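Local structure of arginase (Medicago truncatula, 6VSS) at residues H74-E79 / Y198-P203; I180-A185 / Y265-V270; P187-D192 / R206-G211; A213-Q218 / G236-E241. The protein hydrolyses L-arginine to urea and L-ornithine with a pair of manganese ions, and also converts agmatine to putrescine and urea. All coordinates share one frame; numbering follows the deposited sequence.

Contact 1: residues H74-E79 / Y198-P203; sequences HSSFHE and YSHASP
The imidazole of His-200 carries CA of Ser-75 on one face, almost centred, 3.7 Å from the ring centroid in a CH-pi contact, and meets OG of Ser-76 near its plane at the edge. That edge contact is a short hydrogen bond, 2.6 Å between Ser-76 OG and His-200 NE2, in which either group could be the donor. CG of His-200 is turned between its backbone N and carbonyl carbon (chi1 77°), which swings the ring toward the serines. ND1 is held by Glu-312, so both ring nitrogens are engaged. The His-74 ring in turn has the Tyr-198 carbonyl O over one face, 3.1 Å from His-74 CG, with Tyr-198 CB on that face too. A single backbone bond, His-200 N to His-74 O (3.3 Å), ties the loops. Ser-76 belongs to the L-ornithine site. The contact joins the loop between strand 63-69 and helix 84-92 to the one leading into helix 203-209, while helix 131-146 packs against His-74 and Tyr-198.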
loop_
_atom_site.group_PDB
_atom_site.type_symbol
_atom_site.label_atom_id
_atom_site.label_comp_id
_atom_site.label_asym_id
_atom_site.label_seq_id
_atom_site.Cartn_x
_atom_site.Cartn_y
_atom_site.Cartn_z
ATOM N N HIS B 74 -22.105 -1.208 -16.084
ATOM C CA HIS B 74 -22.834 -2.496 -16.193
ATOM C C HIS B 74 -22.291 -3.455 -15.138
ATOM O O HIS B 74 -22.803 -4.545 -15.048
ATOM C CB HIS B 74 -22.770 -3.036 -17.646
ATOM C CG HIS B 74 -23.682 -2.299 -18.562
ATOM N ND1 HIS B 74 -24.865 -1.716 -18.116
ATOM C CD2 HIS B 74 -23.587 -1.988 -19.872
ATOM C CE1 HIS B 74 -25.470 -1.107 -19.113
ATOM N NE2 HIS B 74 -24.698 -1.241 -20.207
ATOM N N SER B 75 -21.263 -3.062 -14.390
ATOM C CA SER B 75 -20.624 -3.903 -13.347
ATOM C C SER B 75 -21.563 -4.003 -12.135
ATOM O O SER B 75 -22.290 -3.026 -11.823
ATOM C CB SER B 75 -19.275 -3.377 -12.961
ATOM O OG SER B 75 -18.432 -3.198 -14.081
ATOM N N SER B 76 -21.519 -5.133 -11.452
ATOM C CA SER B 76 -22.416 -5.493 -10.329
ATOM C C SER B 76 -21.833 -4.961 -9.007
ATOM O O SER B 76 -22.617 -4.705 -8.088
ATOM C CB SER B 76 -22.593 -7.002 -10.307
ATOM O OG SER B 76 -21.350 -7.639 -10.586
ATOM N N PHE B 77 -20.514 -4.747 -8.927
ATOM C CA PHE B 77 -19.823 -4.474 -7.635
ATOM C C PHE B 77 -19.003 -3.191 -7.740
ATOM O O PHE B 77 -19.088 -2.406 -6.820
ATOM C CB PHE B 77 -19.011 -5.712 -7.237
ATOM C CG PHE B 77 -18.039 -5.564 -6.093
ATOM C CD1 PHE B 77 -18.495 -5.429 -4.787
ATOM C CD2 PHE B 77 -16.665 -5.576 -6.322
ATOM C CE1 PHE B 77 -17.588 -5.290 -3.744
ATOM C CE2 PHE B 77 -15.770 -5.436 -5.276
ATOM C CZ PHE B 77 -16.229 -5.309 -3.993
ATOM N N HIS B 78 -18.177 -3.026 -8.775
ATOM C CA HIS B 78 -17.219 -1.897 -8.880
ATOM C C HIS B 78 -17.048 -1.477 -10.349
ATOM O O HIS B 78 -16.820 -2.362 -11.224
ATOM C CB HIS B 78 -15.925 -2.286 -8.133
ATOM C CG HIS B 78 -15.070 -1.113 -7.847
ATOM N ND1 HIS B 78 -14.554 -0.334 -8.862
ATOM C CD2 HIS B 78 -14.675 -0.541 -6.673
ATOM C CE1 HIS B 78 -13.852 0.654 -8.324
ATOM N NE2 HIS B 78 -13.914 0.557 -6.983
ATOM N N GLU B 79 -17.175 -0.188 -10.632
ATOM C CA GLU B 79 -17.168 0.351 -12.020
ATOM C C GLU B 79 -15.786 0.839 -12.489
ATOM O O GLU B 79 -15.717 1.395 -13.553
ATOM C CB GLU B 79 -18.166 1.506 -12.085
ATOM C CG GLU B 79 -19.582 1.106 -11.691
ATOM C CD GLU B 79 -20.687 2.122 -11.921
ATOM O OE1 GLU B 79 -20.446 3.139 -12.538
ATOM O OE2 GLU B 79 -21.770 1.885 -11.453
ATOM N N TYR B 198 -28.119 -5.817 -20.094
ATOM C CA TYR B 198 -26.742 -5.502 -20.558
ATOM C C TYR B 198 -25.709 -5.729 -19.440
ATOM O O TYR B 198 -24.617 -5.143 -19.521
ATOM C CB TYR B 198 -26.670 -4.039 -21.011
ATOM C CG TYR B 198 -27.524 -3.761 -22.214
ATOM C CD1 TYR B 198 -27.093 -4.163 -23.464
ATOM C CD2 TYR B 198 -28.778 -3.162 -22.105
ATOM C CE1 TYR B 198 -27.867 -3.949 -24.593
ATOM C CE2 TYR B 198 -29.563 -2.930 -23.227
ATOM C CZ TYR B 198 -29.101 -3.328 -24.475
ATOM O OH TYR B 198 -29.826 -3.145 -25.618
ATOM N N SER B 199 -26.046 -6.485 -18.399
ATOM C CA SER B 199 -25.148 -6.732 -17.235
ATOM C C SER B 199 -23.827 -7.339 -17.728
ATOM O O SER B 199 -23.865 -8.098 -18.705
ATOM C CB SER B 199 -25.823 -7.644 -16.231
ATOM O OG SER B 199 -24.891 -8.222 -15.312
ATOM N N HIS B 200 -22.742 -7.163 -16.974
ATOM C CA HIS B 200 -21.425 -7.778 -17.282
ATOM C C HIS B 200 -21.428 -9.280 -16.993
ATOM O O HIS B 200 -20.434 -9.940 -17.339
ATOM C CB HIS B 200 -20.317 -7.041 -16.555
ATOM C CG HIS B 200 -20.170 -7.321 -15.107
ATOM N ND1 HIS B 200 -18.969 -7.103 -14.460
ATOM C CD2 HIS B 200 -21.030 -7.766 -14.168
ATOM C CE1 HIS B 200 -19.092 -7.382 -13.184
ATOM N NE2 HIS B 200 -20.338 -7.766 -12.971
ATOM N N ALA B 201 -22.551 -9.807 -16.482
ATOM C CA ALA B 201 -22.780 -11.224 -16.128
ATOM C C ALA B 201 -23.737 -11.931 -17.117
ATOM O O ALA B 201 -24.063 -13.116 -16.839
ATOM C CB ALA B 201 -23.333 -11.259 -14.709
ATOM N N SER B 202 -24.223 -11.245 -18.163
ATOM C CA SER B 202 -25.075 -11.796 -19.265
ATOM C C SER B 202 -24.539 -11.571 -20.679
ATOM O O SER B 202 -25.227 -11.927 -21.639
ATOM C CB SER B 202 -26.439 -11.217 -19.167
ATOM O OG SER B 202 -26.925 -11.523 -17.880
ATOM N N PRO B 203 -23.317 -11.036 -20.919
ATOM C CA PRO B 203 -22.921 -10.800 -22.294
ATOM C C PRO B 203 -23.107 -12.071 -23.105
ATOM O O PRO B 203 -23.567 -11.991 -24.203
ATOM C CB PRO B 203 -21.462 -10.359 -22.233
ATOM C CG PRO B 203 -20.993 -10.630 -20.804
ATOM C CD PRO B 203 -22.255 -10.637 -19.969
#

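Contact 2: residues I180-A185 / Y265-V270; sequences ILHFDA and YVSIDV. With MN (manganese (II) ion), chain I; MN (manganese (II) ion), chain J.
Strands 180-183 and 265-269 run parallel at 7°, in register from Ile-180 with Tyr-265 to Phe-183 with Ile-268, joined by four backbone hydrogen bonds from Leu-181 N to Tyr-265 O (3.0 Å) through to Asp-269 N to Phe-183 O (2.8 Å). Ile-180 and Tyr-265 lie side by side on one face of the sheet; on the other, the Phe-183 ring runs beside Ile-268, Phe-183 CD1 4.0 Å from Ile-268 CG1. At the carboxyl ends of the strands the carboxylates of Asp-184 and Asp-269 come together, planes 63° apart. Asp-184 bridges the two manganese ions through separate oxygens, OD1 and OD2, whereas Asp-269 uses OD2 alone for both, and water 1 bridges them too. The 2.7 Å between Asp-184 OD1 and Asp-269 OD2 is therefore a metal-mediated approach. His-182 NE2 donates to the anti lone pair of Asp-184 OD2 (2.8 Å), a second-shell bond that should steady the carboxylate. His-160, His-186, Asp-188 and Asp-271 complete the binuclear manganese cluster characteristic of arginases.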
loop_
_atom_site.group_PDB
_atom_site.type_symbol
_atom_site.label_atom_id
_atom_site.label_comp_id
_atom_site.label_asym_id
_atom_site.label_seq_id
_atom_site.Cartn_x
_atom_site.Cartn_y
_atom_site.Cartn_z
ATOM N N ILE B 180 -15.917 -18.759 -30.196
ATOM C CA ILE B 180 -15.332 -17.895 -29.144
ATOM C C ILE B 180 -14.513 -18.720 -28.164
ATOM O O ILE B 180 -14.943 -19.767 -27.709
ATOM C CB ILE B 180 -16.402 -17.076 -28.422
ATOM C CG1 ILE B 180 -17.219 -16.216 -29.388
ATOM C CG2 ILE B 180 -15.763 -16.273 -27.283
ATOM C CD1 ILE B 180 -18.295 -15.446 -28.715
ATOM N N LEU B 181 -13.341 -18.211 -27.868
ATOM C CA LEU B 181 -12.489 -18.690 -26.776
ATOM C C LEU B 181 -12.576 -17.591 -25.742
ATOM O O LEU B 181 -12.278 -16.443 -26.112
ATOM C CB LEU B 181 -11.051 -18.842 -27.257
ATOM C CG LEU B 181 -10.072 -19.133 -26.125
ATOM C CD1 LEU B 181 -10.482 -20.378 -25.363
ATOM C CD2 LEU B 181 -8.666 -19.261 -26.715
ATOM N N HIS B 182 -13.080 -17.930 -24.556
ATOM C CA HIS B 182 -13.479 -16.965 -23.518
ATOM C C HIS B 182 -12.747 -17.379 -22.255
ATOM O O HIS B 182 -13.007 -18.498 -21.764
ATOM C CB HIS B 182 -14.997 -16.933 -23.439
ATOM C CG HIS B 182 -15.561 -16.301 -22.201
ATOM N ND1 HIS B 182 -16.720 -16.775 -21.597
ATOM C CD2 HIS B 182 -15.187 -15.205 -21.508
ATOM C CE1 HIS B 182 -17.030 -15.979 -20.591
ATOM N NE2 HIS B 182 -16.083 -15.025 -20.503
ATOM N N PHE B 183 -11.854 -16.537 -21.766
ATOM C CA PHE B 183 -11.177 -16.699 -20.453
ATOM C C PHE B 183 -11.941 -15.900 -19.408
ATOM O O PHE B 183 -12.146 -14.713 -19.574
ATOM C CB PHE B 183 -9.723 -16.254 -20.520
ATOM C CG PHE B 183 -8.885 -17.057 -21.480
ATOM C CD1 PHE B 183 -8.728 -16.647 -22.798
ATOM C CD2 PHE B 183 -8.149 -18.151 -21.055
ATOM C CE1 PHE B 183 -7.914 -17.339 -23.687
ATOM C CE2 PHE B 183 -7.356 -18.868 -21.957
ATOM C CZ PHE B 183 -7.267 -18.469 -23.267
ATOM N N ASP B 184 -12.325 -16.559 -18.331
ATOM C CA ASP B 184 -13.097 -15.879 -17.272
ATOM C C ASP B 184 -13.109 -16.727 -15.994
ATOM O O ASP B 184 -13.099 -17.925 -16.116
ATOM C CB ASP B 184 -14.488 -15.626 -17.825
ATOM C CG ASP B 184 -15.142 -14.390 -17.257
ATOM O OD1 ASP B 184 -14.895 -14.024 -16.080
ATOM O OD2 ASP B 184 -15.788 -13.747 -18.057
ATOM N N ALA B 185 -13.195 -16.128 -14.812
ATOM C CA ALA B 185 -13.638 -16.832 -13.583
ATOM C C ALA B 185 -15.136 -17.172 -13.665
ATOM O O ALA B 185 -15.570 -18.154 -12.973
ATOM C CB ALA B 185 -13.326 -16.018 -12.358
ATOM N N TYR B 265 -13.238 -15.412 -32.313
ATOM C CA TYR B 265 -13.161 -14.223 -31.414
ATOM C C TYR B 265 -12.604 -14.646 -30.049
ATOM O O TYR B 265 -13.083 -15.703 -29.523
ATOM C CB TYR B 265 -14.546 -13.609 -31.274
ATOM C CG TYR B 265 -14.539 -12.350 -30.463
ATOM C CD1 TYR B 265 -14.694 -12.363 -29.077
ATOM C CD2 TYR B 265 -14.355 -11.137 -31.094
ATOM C CE1 TYR B 265 -14.702 -11.176 -28.351
ATOM C CE2 TYR B 265 -14.415 -9.953 -30.388
ATOM C CZ TYR B 265 -14.540 -9.975 -29.013
ATOM O OH TYR B 265 -14.537 -8.781 -28.371
ATOM N N VAL B 266 -11.641 -13.893 -29.513
ATOM C CA VAL B 266 -10.955 -14.245 -28.232
ATOM C C VAL B 266 -11.253 -13.187 -27.174
ATOM O O VAL B 266 -10.805 -12.074 -27.311
ATOM C CB VAL B 266 -9.444 -14.442 -28.389
ATOM C CG1 VAL B 266 -8.833 -14.834 -27.046
ATOM C CG2 VAL B 266 -9.114 -15.506 -29.439
ATOM N N SER B 267 -12.017 -13.538 -26.152
ATOM C CA SER B 267 -12.432 -12.615 -25.073
ATOM C C SER B 267 -11.639 -12.976 -23.811
ATOM O O SER B 267 -11.787 -14.115 -23.296
ATOM C CB SER B 267 -13.893 -12.725 -24.868
ATOM O OG SER B 267 -14.299 -11.923 -23.760
ATOM N N ILE B 268 -10.788 -12.099 -23.341
ATOM C CA ILE B 268 -9.998 -12.359 -22.098
ATOM C C ILE B 268 -10.539 -11.489 -20.951
ATOM O O ILE B 268 -10.313 -10.224 -20.964
ATOM C CB ILE B 268 -8.503 -12.151 -22.350
ATOM C CG1 ILE B 268 -8.097 -12.758 -23.708
ATOM C CG2 ILE B 268 -7.727 -12.699 -21.147
ATOM C CD1 ILE B 268 -6.630 -12.799 -24.013
ATOM N N ASP B 269 -11.210 -12.118 -19.972
ATOM C CA ASP B 269 -11.520 -11.435 -18.691
ATOM C C ASP B 269 -10.303 -11.595 -17.753
ATOM O O ASP B 269 -9.866 -12.704 -17.526
ATOM C CB ASP B 269 -12.867 -11.915 -18.171
ATOM C CG ASP B 269 -13.317 -11.264 -16.868
ATOM O OD1 ASP B 269 -12.409 -10.781 -16.141
ATOM O OD2 ASP B 269 -14.513 -11.394 -16.531
ATOM N N VAL B 270 -9.677 -10.477 -17.362
ATOM C CA VAL B 270 -8.455 -10.447 -16.497
ATOM C C VAL B 270 -8.732 -11.247 -15.211
ATOM O O VAL B 270 -7.769 -11.820 -14.687
ATOM C CB VAL B 270 -8.018 -9.006 -16.176
ATOM C CG1 VAL B 270 -6.782 -8.979 -15.256
ATOM C CG2 VAL B 270 -7.729 -8.232 -17.451
HETATM MN MN MN I . -15.125 -12.278 -14.703
HETATM MN MN MN J . -16.505 -11.823 -17.468
HETATM O O HOH W 1 -17.123 -12.140 -15.525
#

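Contact 3: residues P187-D192 / R206-G211; sequences PDLYHD and RIMEGG. With MN (manganese (II) ion), chain J.
Arg-206 reaches the loop first: its NH2 donates to the backbone O of His-191 at 2.8 Å, with that oxygen near the guanidinium plane. The arginine chain is bent at chi2 (-65°) and chi3 (93°), and the same guanidinium grips Glu-209 side-on within the helix, NE to OE2 and NH2 to OE1, both at 2.9 Å. NH2 thus serves two acceptors, while NH1 goes to the Tyr-197 carbonyl, so the group is fixed in rotation. Two residues on, Met-208 offers CG to CD2 of Leu-189 at 4.3 Å, a light apolar touch. Glu-209, already held by Arg-206, receives a weak bond from His-191 ND1, 3.5 Å to Glu-209 OE1, which lies in the plane of the imidazole at its edge; ring and carboxylate planes stand 72° apart. Farther back in the loop Asp-188 OD2 binds a manganese ion at 2.2 Å, and Asp-188, Leu-189 and Tyr-190 belong to the L-ornithine site. Helix 226-234 packs against Leu-189, Tyr-190 and His-191, and strand 213-221 meets Met-208.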
loop_
_atom_site.group_PDB
_atom_site.type_symbol
_atom_site.label_atom_id
_atom_site.label_comp_id
_atom_site.label_asym_id
_atom_site.label_seq_id
_atom_site.Cartn_x
_atom_site.Cartn_y
_atom_site.Cartn_z
ATOM N N PRO B 187 -18.938 -17.572 -15.898
ATOM C CA PRO B 187 -19.432 -17.894 -17.236
ATOM C C PRO B 187 -20.022 -16.685 -17.983
ATOM O O PRO B 187 -20.163 -16.761 -19.193
ATOM C CB PRO B 187 -20.480 -18.996 -16.993
ATOM C CG PRO B 187 -20.109 -19.600 -15.630
ATOM C CD PRO B 187 -19.495 -18.446 -14.843
ATOM N N ASP B 188 -20.496 -15.669 -17.268
ATOM C CA ASP B 188 -21.232 -14.526 -17.856
ATOM C C ASP B 188 -22.385 -15.006 -18.746
ATOM O O ASP B 188 -22.651 -14.340 -19.740
ATOM C CB ASP B 188 -20.298 -13.631 -18.653
ATOM C CG ASP B 188 -19.289 -12.872 -17.806
ATOM O OD1 ASP B 188 -19.436 -12.915 -16.558
ATOM O OD2 ASP B 188 -18.420 -12.204 -18.417
ATOM N N LEU B 189 -23.168 -15.987 -18.273
ATOM C CA LEU B 189 -24.292 -16.583 -19.047
ATOM C C LEU B 189 -25.651 -16.413 -18.351
ATOM O O LEU B 189 -26.596 -17.024 -18.824
ATOM C CB LEU B 189 -23.965 -18.059 -19.256
ATOM C CG LEU B 189 -23.074 -18.320 -20.464
ATOM C CD1 LEU B 189 -22.456 -19.715 -20.399
ATOM C CD2 LEU B 189 -23.869 -18.154 -21.760
ATOM N N TYR B 190 -25.766 -15.597 -17.298
ATOM C CA TYR B 190 -27.063 -15.316 -16.631
ATOM C C TYR B 190 -28.120 -14.843 -17.636
ATOM O O TYR B 190 -27.824 -13.952 -18.455
ATOM C CB TYR B 190 -26.937 -14.171 -15.643
ATOM C CG TYR B 190 -26.319 -14.559 -14.339
ATOM C CD1 TYR B 190 -27.101 -14.994 -13.278
ATOM C CD2 TYR B 190 -24.945 -14.468 -14.169
ATOM C CE1 TYR B 190 -26.516 -15.301 -12.061
ATOM C CE2 TYR B 190 -24.348 -14.765 -12.957
ATOM C CZ TYR B 190 -25.138 -15.198 -11.911
ATOM O OH TYR B 190 -24.524 -15.537 -10.740
ATOM N N HIS B 191 -29.344 -15.359 -17.547
ATOM C CA HIS B 191 -30.459 -14.878 -18.408
ATOM C C HIS B 191 -30.868 -13.491 -17.917
ATOM O O HIS B 191 -31.199 -12.654 -18.755
ATOM C CB HIS B 191 -31.653 -15.833 -18.409
ATOM C CG HIS B 191 -32.824 -15.301 -19.168
ATOM N ND1 HIS B 191 -32.753 -14.984 -20.522
ATOM C CD2 HIS B 191 -34.085 -15.031 -18.780
ATOM C CE1 HIS B 191 -33.924 -14.561 -20.931
ATOM N NE2 HIS B 191 -34.757 -14.573 -19.879
ATOM N N ASP B 192 -30.762 -13.253 -16.609
ATOM C CA ASP B 192 -31.437 -12.123 -15.914
ATOM C C ASP B 192 -30.688 -11.851 -14.604
ATOM O O ASP B 192 -30.959 -12.491 -13.591
ATOM C CB ASP B 192 -32.925 -12.443 -15.727
ATOM C CG ASP B 192 -33.769 -11.357 -15.088
ATOM O OD1 ASP B 192 -33.259 -10.233 -14.874
ATOM O OD2 ASP B 192 -34.946 -11.643 -14.834
ATOM N N ARG B 206 -26.661 -13.010 -24.089
ATOM C CA ARG B 206 -27.067 -12.155 -25.236
ATOM C C ARG B 206 -26.493 -12.768 -26.516
ATOM O O ARG B 206 -27.240 -12.986 -27.506
ATOM C CB ARG B 206 -26.597 -10.720 -25.001
ATOM C CG ARG B 206 -27.101 -10.090 -23.706
ATOM C CD ARG B 206 -28.605 -9.888 -23.649
ATOM N NE ARG B 206 -29.328 -11.002 -23.031
ATOM C CZ ARG B 206 -29.482 -11.223 -21.722
ATOM N NH1 ARG B 206 -28.955 -10.423 -20.804
ATOM N NH2 ARG B 206 -30.149 -12.297 -21.332
ATOM N N ILE B 207 -25.210 -13.108 -26.488
ATOM C CA ILE B 207 -24.473 -13.525 -27.711
ATOM C C ILE B 207 -25.123 -14.814 -28.173
ATOM O O ILE B 207 -25.601 -14.849 -29.306
ATOM C CB ILE B 207 -22.963 -13.650 -27.440
ATOM C CG1 ILE B 207 -22.282 -12.284 -27.342
ATOM C CG2 ILE B 207 -22.297 -14.537 -28.456
ATOM C CD1 ILE B 207 -20.929 -12.317 -26.611
ATOM N N MET B 208 -25.151 -15.813 -27.294
ATOM C CA MET B 208 -25.732 -17.136 -27.577
ATOM C C MET B 208 -27.210 -16.981 -27.997
ATOM O O MET B 208 -27.580 -17.571 -29.001
ATOM C CB MET B 208 -25.612 -18.062 -26.363
ATOM C CG MET B 208 -24.189 -18.533 -26.043
ATOM S SD MET B 208 -23.010 -18.697 -27.426
ATOM C CE MET B 208 -23.262 -20.441 -27.766
ATOM N N GLU B 209 -28.029 -16.210 -27.275
ATOM C CA GLU B 209 -29.442 -15.966 -27.659
ATOM C C GLU B 209 -29.488 -15.528 -29.118
ATOM O O GLU B 209 -30.404 -15.953 -29.779
ATOM C CB GLU B 209 -30.114 -14.857 -26.842
ATOM C CG GLU B 209 -30.414 -15.254 -25.423
ATOM C CD GLU B 209 -30.507 -14.131 -24.406
ATOM O OE1 GLU B 209 -30.606 -14.453 -23.200
ATOM O OE2 GLU B 209 -30.512 -12.940 -24.811
ATOM N N GLY B 210 -28.573 -14.644 -29.542
ATOM C CA GLY B 210 -28.527 -14.035 -30.884
ATOM C C GLY B 210 -28.005 -14.983 -31.945
ATOM O O GLY B 210 -28.028 -14.602 -33.133
ATOM N N GLY B 211 -27.545 -16.177 -31.549
ATOM C CA GLY B 211 -26.824 -17.118 -32.430
ATOM C C GLY B 211 -25.636 -16.439 -33.072
ATOM O O GLY B 211 -25.329 -16.738 -34.189
HETATM MN MN MN J . -16.505 -11.823 -17.468
HETATM O O HOH W 1 -17.123 -12.140 -15.525
#

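Contact 4: residues A213-Q218 / G236-E241; sequences ARRLVQ and GVETHE
Arg-215 and Glu-238 form the salt bridge of this strand pair, side-on: NE meets OE2 at 3.0 Å and NH2 meets OE1 at 2.7 Å, each on a syn lone pair, with the guanidinium and carboxylate planes only 5° apart. Water 2 adds a further link, donating to Glu-238 OE2 and Gly-236 O and accepting from Leu-216 N. Among the neutral polar groups, Thr-239 OG1 donates to Gln-218 OE1 (2.9 Å), and the amide NE2 of that glutamine goes to His-182 and to the Pro-187 carbonyl, so both ends of the amide are engaged and its flip is fixed. Three backbone bonds pair the strands, among them His-240 N to Gln-218 O (2.8 Å). Apolar packing comes from Val-237, whose CG1, anti to the backbone N (chi1 176°), touches Leu-216 CG at 3.8 Å and also lies against the Gln-218 amide. The strands are the ends of a beta-alpha-beta crossover through helix 226-234; strand 238-241 is outermost within the chain, and helix 203-209 covers Leu-216.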
loop_
_atom_site.group_PDB
_atom_site.type_symbol
_atom_site.label_atom_id
_atom_site.label_comp_id
_atom_site.label_asym_id
_atom_site.label_seq_id
_atom_site.Cartn_x
_atom_site.Cartn_y
_atom_site.Cartn_z
ATOM N N ALA B 213 -22.640 -16.656 -32.055
ATOM C CA ALA B 213 -21.516 -17.591 -31.813
ATOM C C ALA B 213 -22.007 -19.032 -31.964
ATOM O O ALA B 213 -23.188 -19.276 -31.665
ATOM C CB ALA B 213 -20.911 -17.348 -30.463
ATOM N N ARG B 214 -21.141 -19.927 -32.450
ATOM C CA ARG B 214 -21.433 -21.384 -32.531
ATOM C C ARG B 214 -20.805 -22.064 -31.313
ATOM O O ARG B 214 -21.510 -22.296 -30.369
ATOM C CB ARG B 214 -20.926 -21.933 -33.859
ATOM C CG ARG B 214 -21.113 -23.433 -34.032
ATOM C CD ARG B 214 -20.549 -23.854 -35.372
ATOM N NE ARG B 214 -19.106 -23.682 -35.361
ATOM C CZ ARG B 214 -18.255 -24.402 -36.053
ATOM N NH1 ARG B 214 -18.698 -25.358 -36.856
ATOM N NH2 ARG B 214 -16.961 -24.153 -35.939
ATOM N N ARG B 215 -19.504 -22.294 -31.323
ATOM C CA ARG B 215 -18.767 -22.779 -30.150
ATOM C C ARG B 215 -18.430 -21.599 -29.240
ATOM O O ARG B 215 -18.274 -20.446 -29.718
ATOM C CB ARG B 215 -17.535 -23.534 -30.624
ATOM C CG ARG B 215 -17.895 -24.758 -31.462
ATOM C CD ARG B 215 -16.676 -25.583 -31.796
ATOM N NE ARG B 215 -16.041 -26.088 -30.597
ATOM C CZ ARG B 215 -14.770 -26.460 -30.521
ATOM N NH1 ARG B 215 -13.966 -26.396 -31.573
ATOM N NH2 ARG B 215 -14.303 -26.917 -29.381
ATOM N N LEU B 216 -18.505 -21.855 -27.953
ATOM C CA LEU B 216 -18.055 -20.926 -26.902
ATOM C C LEU B 216 -17.226 -21.776 -25.960
ATOM O O LEU B 216 -17.794 -22.593 -25.244
ATOM C CB LEU B 216 -19.265 -20.322 -26.204
ATOM C CG LEU B 216 -18.998 -19.596 -24.882
ATOM C CD1 LEU B 216 -17.874 -18.582 -25.006
ATOM C CD2 LEU B 216 -20.294 -18.932 -24.421
ATOM N N VAL B 217 -15.932 -21.630 -26.002
ATOM C CA VAL B 217 -15.021 -22.458 -25.170
ATOM C C VAL B 217 -14.584 -21.595 -24.005
ATOM O O VAL B 217 -13.974 -20.575 -24.295
ATOM C CB VAL B 217 -13.836 -22.925 -26.007
ATOM C CG1 VAL B 217 -12.898 -23.796 -25.200
ATOM C CG2 VAL B 217 -14.326 -23.622 -27.254
ATOM N N GLN B 218 -14.979 -21.954 -22.782
ATOM C CA GLN B 218 -14.766 -21.107 -21.590
ATOM C C GLN B 218 -13.649 -21.744 -20.795
ATOM O O GLN B 218 -13.722 -22.956 -20.528
ATOM C CB GLN B 218 -16.036 -20.993 -20.745
ATOM C CG GLN B 218 -17.256 -20.580 -21.563
ATOM C CD GLN B 218 -18.389 -20.069 -20.693
ATOM O OE1 GLN B 218 -18.914 -20.778 -19.826
ATOM N NE2 GLN B 218 -18.743 -18.811 -20.881
ATOM N N GLY B 236 -25.273 -25.569 -25.307
ATOM C CA GLY B 236 -24.137 -26.452 -25.627
ATOM C C GLY B 236 -22.806 -25.713 -25.484
ATOM O O GLY B 236 -21.915 -25.874 -26.342
ATOM N N VAL B 237 -22.668 -24.928 -24.427
ATOM C CA VAL B 237 -21.423 -24.182 -24.113
ATOM C C VAL B 237 -20.404 -25.175 -23.601
ATOM O O VAL B 237 -20.760 -26.009 -22.770
ATOM C CB VAL B 237 -21.653 -23.092 -23.058
ATOM C CG1 VAL B 237 -20.329 -22.413 -22.677
ATOM C CG2 VAL B 237 -22.678 -22.069 -23.517
ATOM N N GLU B 238 -19.176 -25.059 -24.071
ATOM C CA GLU B 238 -18.060 -25.910 -23.615
ATOM C C GLU B 238 -17.395 -25.246 -22.416
ATOM O O GLU B 238 -16.293 -24.694 -22.577
ATOM C CB GLU B 238 -17.078 -26.104 -24.756
ATOM C CG GLU B 238 -17.565 -27.111 -25.759
ATOM C CD GLU B 238 -16.788 -26.985 -27.029
ATOM O OE1 GLU B 238 -15.598 -27.380 -27.032
ATOM O OE2 GLU B 238 -17.353 -26.418 -27.968
ATOM N N THR B 239 -17.990 -25.345 -21.242
ATOM C CA THR B 239 -17.433 -24.701 -20.032
ATOM C C THR B 239 -16.337 -25.581 -19.439
ATOM O O THR B 239 -16.660 -26.649 -18.964
ATOM C CB THR B 239 -18.542 -24.427 -19.029
ATOM O OG1 THR B 239 -19.478 -23.591 -19.708
ATOM C CG2 THR B 239 -18.050 -23.786 -17.752
ATOM N N HIS B 240 -15.102 -25.111 -19.346
ATOM C CA HIS B 240 -14.042 -25.834 -18.620
ATOM C C HIS B 240 -13.816 -25.185 -17.258
ATOM O O HIS B 240 -13.319 -24.054 -17.209
ATOM C CB HIS B 240 -12.778 -25.907 -19.479
ATOM C CG HIS B 240 -12.994 -26.604 -20.769
ATOM N ND1 HIS B 240 -12.820 -27.963 -20.895
ATOM C CD2 HIS B 240 -13.409 -26.175 -21.980
ATOM C CE1 HIS B 240 -13.112 -28.334 -22.135
ATOM N NE2 HIS B 240 -13.478 -27.284 -22.806
ATOM N N GLU B 241 -14.068 -25.941 -16.189
ATOM C CA GLU B 241 -13.894 -25.512 -14.773
ATOM C C GLU B 241 -12.465 -25.778 -14.275
ATOM O O GLU B 241 -11.827 -26.792 -14.714
ATOM C CB GLU B 241 -14.950 -26.236 -13.953
ATOM C CG GLU B 241 -16.359 -25.795 -14.326
ATOM C CD GLU B 241 -17.439 -26.527 -13.523
ATOM O OE1 GLU B 241 -17.332 -26.570 -12.267
ATOM O OE2 GLU B 241 -18.383 -27.055 -14.145
HETATM O O HOH W 2 -19.709 -24.493 -27.660
#

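How the contacts relate
Contact 2 is the core of the set, wholly buried and built from paired strands that end in metal-binding carboxylates; the other three are only partly buried. Contacts 2 and 4 belong to one parallel sheet, since strands 178-183 and 213-221 are neighbours, yet contact 4, at the outer strand, relies on a salt bridge and a water where contact 2 has manganese. Contact 1 joins two loops and contact 3 a loop to helix 203-209; they meet through Ser-202 and Ala-201 against Tyr-190. Contact 1, which includes a residue of the L-ornithine site, works through imidazole and hydroxyl groups, contact 3 through an arginine, braced by a glutamate of its own helix, that holds a loop carbonyl. Contacts 2 and 3 share one manganese ion and water 1.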